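Myosin-I heavy chain (Dictyostelium discoideum, PDB 5EJR) is an actin-based motor with ATPase activity acting in early phagocytosis and adhesion, here represented by its second MyTH4-FERM tail domain. Local coordinates at residues S87-Q91 against A279-Q283; V303-L307 against L407-N411. One frame throughout, in Å; residues are numbered along the deposited sequence.

Contact 1. Residues S87-Q91 against A279-Q283; sequences SLVIQ and ARWEQ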
# COMPACT_ATOMS: atom_id res chain seq x y z
N SER A 87 -2.26 2.92 -16.92
CA SER A 87 -2.20 3.21 -15.48
C SER A 87 -0.92 3.97 -15.13
O SER A 87 -0.96 4.96 -14.40
CB SER A 87 -2.34 1.95 -14.64
OG SER A 87 -1.32 1.00 -14.90
N LEU A 88 0.20 3.53 -15.72
CA LEU A 88 1.54 4.13 -15.59
C LEU A 88 1.54 5.56 -16.14
O LEU A 88 2.15 6.44 -15.54
CB LEU A 88 2.56 3.26 -16.35
CG LEU A 88 3.51 2.37 -15.53
CD1 LEU A 88 2.76 1.51 -14.52
CD2 LEU A 88 4.35 1.48 -16.44
N VAL A 89 0.77 5.81 -17.23
CA VAL A 89 0.68 7.14 -17.85
C VAL A 89 -0.06 8.12 -16.94
O VAL A 89 0.47 9.19 -16.66
CB VAL A 89 0.10 7.07 -19.30
CG1 VAL A 89 -0.32 8.44 -19.80
CG2 VAL A 89 1.11 6.44 -20.25
N ILE A 90 -1.24 7.74 -16.43
CA ILE A 90 -2.00 8.60 -15.52
C ILE A 90 -1.26 8.78 -14.17
O ILE A 90 -1.34 9.86 -13.60
CB ILE A 90 -3.49 8.15 -15.37
CG1 ILE A 90 -4.34 9.23 -14.66
CG2 ILE A 90 -3.61 6.77 -14.71
CD1 ILE A 90 -5.90 9.06 -14.84
N GLN A 91 -0.52 7.76 -13.68
CA GLN A 91 0.27 7.90 -12.45
C GLN A 91 1.33 9.01 -12.61
O GLN A 91 1.50 9.82 -11.70
CB GLN A 91 0.94 6.57 -12.08
CG GLN A 91 0.01 5.66 -11.28
CD GLN A 91 0.42 4.22 -11.40
OE1 GLN A 91 1.60 3.88 -11.42
NE2 GLN A 91 -0.55 3.35 -11.51
N ALA A 279 -0.73 1.14 -6.47
CA ALA A 279 -0.04 1.91 -7.50
C ALA A 279 1.47 1.65 -7.39
O ALA A 279 2.11 1.28 -8.38
CB ALA A 279 -0.35 3.39 -7.35
N ARG A 280 2.02 1.71 -6.15
CA ARG A 280 3.42 1.40 -5.85
C ARG A 280 3.84 0.01 -6.31
O ARG A 280 4.96 -0.15 -6.78
CB ARG A 280 3.72 1.60 -4.36
CG ARG A 280 4.00 3.06 -4.04
CD ARG A 280 3.83 3.39 -2.57
NE ARG A 280 3.78 4.84 -2.37
CZ ARG A 280 3.22 5.44 -1.33
NH1 ARG A 280 2.63 4.73 -0.37
NH2 ARG A 280 3.23 6.77 -1.24
N TRP A 281 2.93 -0.98 -6.25
CA TRP A 281 3.20 -2.34 -6.70
C TRP A 281 3.35 -2.39 -8.22
O TRP A 281 4.15 -3.18 -8.72
CB TRP A 281 2.09 -3.29 -6.27
CG TRP A 281 2.05 -3.67 -4.82
CD1 TRP A 281 2.91 -3.29 -3.83
CD2 TRP A 281 1.08 -4.52 -4.20
NE1 TRP A 281 2.55 -3.87 -2.63
CE2 TRP A 281 1.42 -4.62 -2.83
CE3 TRP A 281 -0.02 -5.25 -4.68
CZ2 TRP A 281 0.70 -5.42 -1.94
CZ3 TRP A 281 -0.74 -6.03 -3.79
CH2 TRP A 281 -0.39 -6.10 -2.44
N GLU A 282 2.59 -1.54 -8.94
CA GLU A 282 2.65 -1.43 -10.40
C GLU A 282 3.99 -0.83 -10.82
O GLU A 282 4.53 -1.21 -11.85
CB GLU A 282 1.53 -0.54 -10.92
CG GLU A 282 0.15 -1.16 -10.85
CD GLU A 282 -0.79 -0.60 -11.89
OE1 GLU A 282 -0.78 0.63 -12.10
OE2 GLU A 282 -1.52 -1.40 -12.52
N GLN A 283 4.50 0.12 -10.02
CA GLN A 283 5.75 0.85 -10.21
C GLN A 283 6.99 0.01 -9.87
O GLN A 283 8.09 0.37 -10.28
CB GLN A 283 5.75 2.14 -9.37
CG GLN A 283 4.62 3.11 -9.69
CD GLN A 283 5.12 4.44 -10.16
OE1 GLN A 283 5.61 5.25 -9.37
NE2 GLN A 283 5.03 4.69 -11.47
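Glu282 reaches out of helix 274-283 to Ser87 and Gln91, which stand one turn apart on helix 86-99. At its root the CB of Glu282 lies 4.3 Å from CD1 of Leu88, the apolar margin of the contact. CG lies anti to the carbonyl carbon (chi1 -72°), and the extended chain beyond it carries the carboxylate across the gap. There OE1 takes two hydrogen bonds. The hydroxyl OG of Ser87 gives one, 2.9 Å to OE1 of Glu282, approaching on the syn side and well out of the carboxylate plane. NE2 of Gln91 gives the other, 2.8 Å from OE1 of Glu282, nearly in line with the C-O bond and almost within the plane of its own amide. OE2 turns to the backbone N of Ala194, at the start of helix 194-205. Gln91 NE2 also donates to Pro192 O; two acceptors at NE2 are consistent with the modelled orientation of the amide. OE1 of Gln91 lies 3.5 Å from NE2 of Gln283, the two amides nearly perpendicular. This joint between MyTH4 and the first FERM lobe is thus polar: one carboxylate, probably ionised, gathers neutral donors from two MyTH4 helices.

Contact 2. Residues V303-L307 against L407-N411; sequences VNKIL and LMFIN. With EDO (1,2-ethanediol), chain B.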
# COMPACT_ATOMS: atom_id res chain seq x y z
N VAL A 303 5.35 -15.13 26.43
CA VAL A 303 5.41 -16.50 25.90
C VAL A 303 6.02 -17.49 26.93
O VAL A 303 5.71 -18.67 26.90
CB VAL A 303 6.09 -16.54 24.50
CG1 VAL A 303 7.63 -16.50 24.57
CG2 VAL A 303 5.60 -17.74 23.69
N ASN A 304 6.87 -17.02 27.83
CA ASN A 304 7.46 -17.88 28.86
C ASN A 304 6.46 -18.33 29.91
O ASN A 304 6.71 -19.34 30.59
CB ASN A 304 8.67 -17.20 29.52
CG ASN A 304 9.82 -17.04 28.54
OD1 ASN A 304 10.15 -15.93 28.12
ND2 ASN A 304 10.35 -18.15 28.06
N LYS A 305 5.30 -17.62 30.00
CA LYS A 305 4.23 -17.97 30.96
C LYS A 305 2.97 -18.52 30.26
O LYS A 305 1.92 -18.64 30.89
CB LYS A 305 3.85 -16.70 31.78
CG LYS A 305 5.02 -16.20 32.62
CD LYS A 305 4.65 -15.01 33.47
CE LYS A 305 5.79 -14.62 34.39
NZ LYS A 305 5.57 -13.28 34.99
N ILE A 306 3.05 -18.81 28.96
CA ILE A 306 1.89 -19.25 28.17
C ILE A 306 1.10 -20.45 28.79
O ILE A 306 -0.13 -20.42 28.80
CB ILE A 306 2.29 -19.52 26.70
CG1 ILE A 306 1.03 -19.74 25.80
CG2 ILE A 306 3.32 -20.63 26.56
CD1 ILE A 306 1.31 -19.84 24.25
N LEU A 307 1.80 -21.48 29.31
CA LEU A 307 1.16 -22.64 29.89
C LEU A 307 0.41 -22.33 31.19
O LEU A 307 -0.54 -23.03 31.52
CB LEU A 307 2.16 -23.80 30.09
CG LEU A 307 2.82 -24.34 28.78
CD1 LEU A 307 3.90 -25.37 29.10
CD2 LEU A 307 1.78 -24.96 27.88
N LEU A 407 -0.30 -24.89 22.60
CA LEU A 407 0.31 -24.03 23.62
C LEU A 407 1.72 -24.50 23.96
O LEU A 407 2.60 -23.66 24.15
CB LEU A 407 -0.56 -24.00 24.91
CG LEU A 407 -1.93 -23.31 24.82
CD1 LEU A 407 -2.82 -23.68 26.00
CD2 LEU A 407 -1.78 -21.82 24.78
N MET A 408 1.93 -25.83 24.00
CA MET A 408 3.22 -26.47 24.29
C MET A 408 4.19 -26.14 23.15
O MET A 408 5.36 -25.86 23.39
CB MET A 408 3.06 -28.00 24.37
CG MET A 408 2.55 -28.53 25.68
SD MET A 408 2.29 -30.35 25.60
CE MET A 408 3.99 -30.94 25.57
N PHE A 409 3.70 -26.26 21.91
CA PHE A 409 4.51 -25.94 20.72
C PHE A 409 4.95 -24.46 20.77
O PHE A 409 6.13 -24.17 20.67
CB PHE A 409 3.70 -26.23 19.44
CG PHE A 409 4.30 -25.62 18.19
CD1 PHE A 409 5.54 -26.05 17.71
CD2 PHE A 409 3.66 -24.58 17.52
CE1 PHE A 409 6.09 -25.49 16.55
CE2 PHE A 409 4.22 -24.01 16.38
CZ PHE A 409 5.44 -24.46 15.91
N ILE A 410 3.99 -23.54 21.02
CA ILE A 410 4.33 -22.11 21.11
C ILE A 410 5.31 -21.85 22.26
O ILE A 410 6.25 -21.12 22.06
CB ILE A 410 3.08 -21.21 21.18
CG1 ILE A 410 2.20 -21.39 19.91
CG2 ILE A 410 3.50 -19.75 21.38
CD1 ILE A 410 0.70 -21.05 20.03
N ASN A 411 5.11 -22.49 23.41
CA ASN A 411 6.00 -22.33 24.55
C ASN A 411 7.44 -22.73 24.19
O ASN A 411 8.39 -22.04 24.54
CB ASN A 411 5.51 -23.15 25.76
CG ASN A 411 6.42 -23.00 26.97
OD1 ASN A 411 6.67 -21.90 27.50
ND2 ASN A 411 6.98 -24.09 27.37
C1 EDO B . 7.27 -12.85 23.69
O1 EDO B . 7.03 -13.16 25.04
C2 EDO B . 5.97 -12.30 23.10
O2 EDO B . 4.91 -13.24 23.40
O HOH W 1 4.65 -21.46 30.01
O HOH W 2 8.69 -21.55 29.30
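Ile306 points into the flank of helix 402-416, with its branches divided among Leu407, Ile410 and Asn411. Its CG1 stands anti to the backbone N (chi1 -170°), which sends the CG1-CD1 arm inward: CG1 of Ile306 meets CD2 of Leu407 at 3.6 Å, the two side chains crossing at a slant. At the end of that arm, CD1 of Ile306 rests 3.6 Å from CG2 of Ile410, whose side chain runs roughly perpendicular to it. The other branch, CG2 of Ile306, sits 3.4 Å from CB of Asn411, and these two side chains pass in opposite directions. One turn back, Val303 puts CG2 against CG2 of Ile410; its backbone N donates to O1 of an ethanediol, probably from the crystallisation liquor. Leu307 slides antiparallel along Leu407, its CD2 at 3.9 Å from CB of Leu407, while its CD1 lies beside ND2 of Asn411, those side chains nearly at right angles. No direct hydrogen bond joins the segments; two waters donate to both OD1 of Asn411 and O of Asn304. One also accepts from N of Leu307; the other lies 2.7 Å from OD1 of Asn411. Phe320 of helix 317-332 and Trp313 extend the apolar side. A short 3-10 turn leading into the lobe is thereby packed on its last long helix, an arrangement belonging to the all-helical central (F2) lobe of a FERM domain.

Contacts 1 and 2 share no helix and do not touch: their centres are 45 Å apart and their nearest atoms about 26 Å. Both are partly buried, yet they join different parts of the fold. Contact 1 lies nearer the centre of the chain and joins two domains, MyTH4 and the ubiquitin-like first lobe of the FERM; contact 2 is internal to the second lobe, bringing its entry and its final long helix together. Direct side-chain hydrogen bonds to a carboxylate dominate at 87-91/279-283, with 242 Å² buried. At 303-307/407-411 the buried area rises to 398 Å², aliphatic groups do most of the touching, and water carries the polar links.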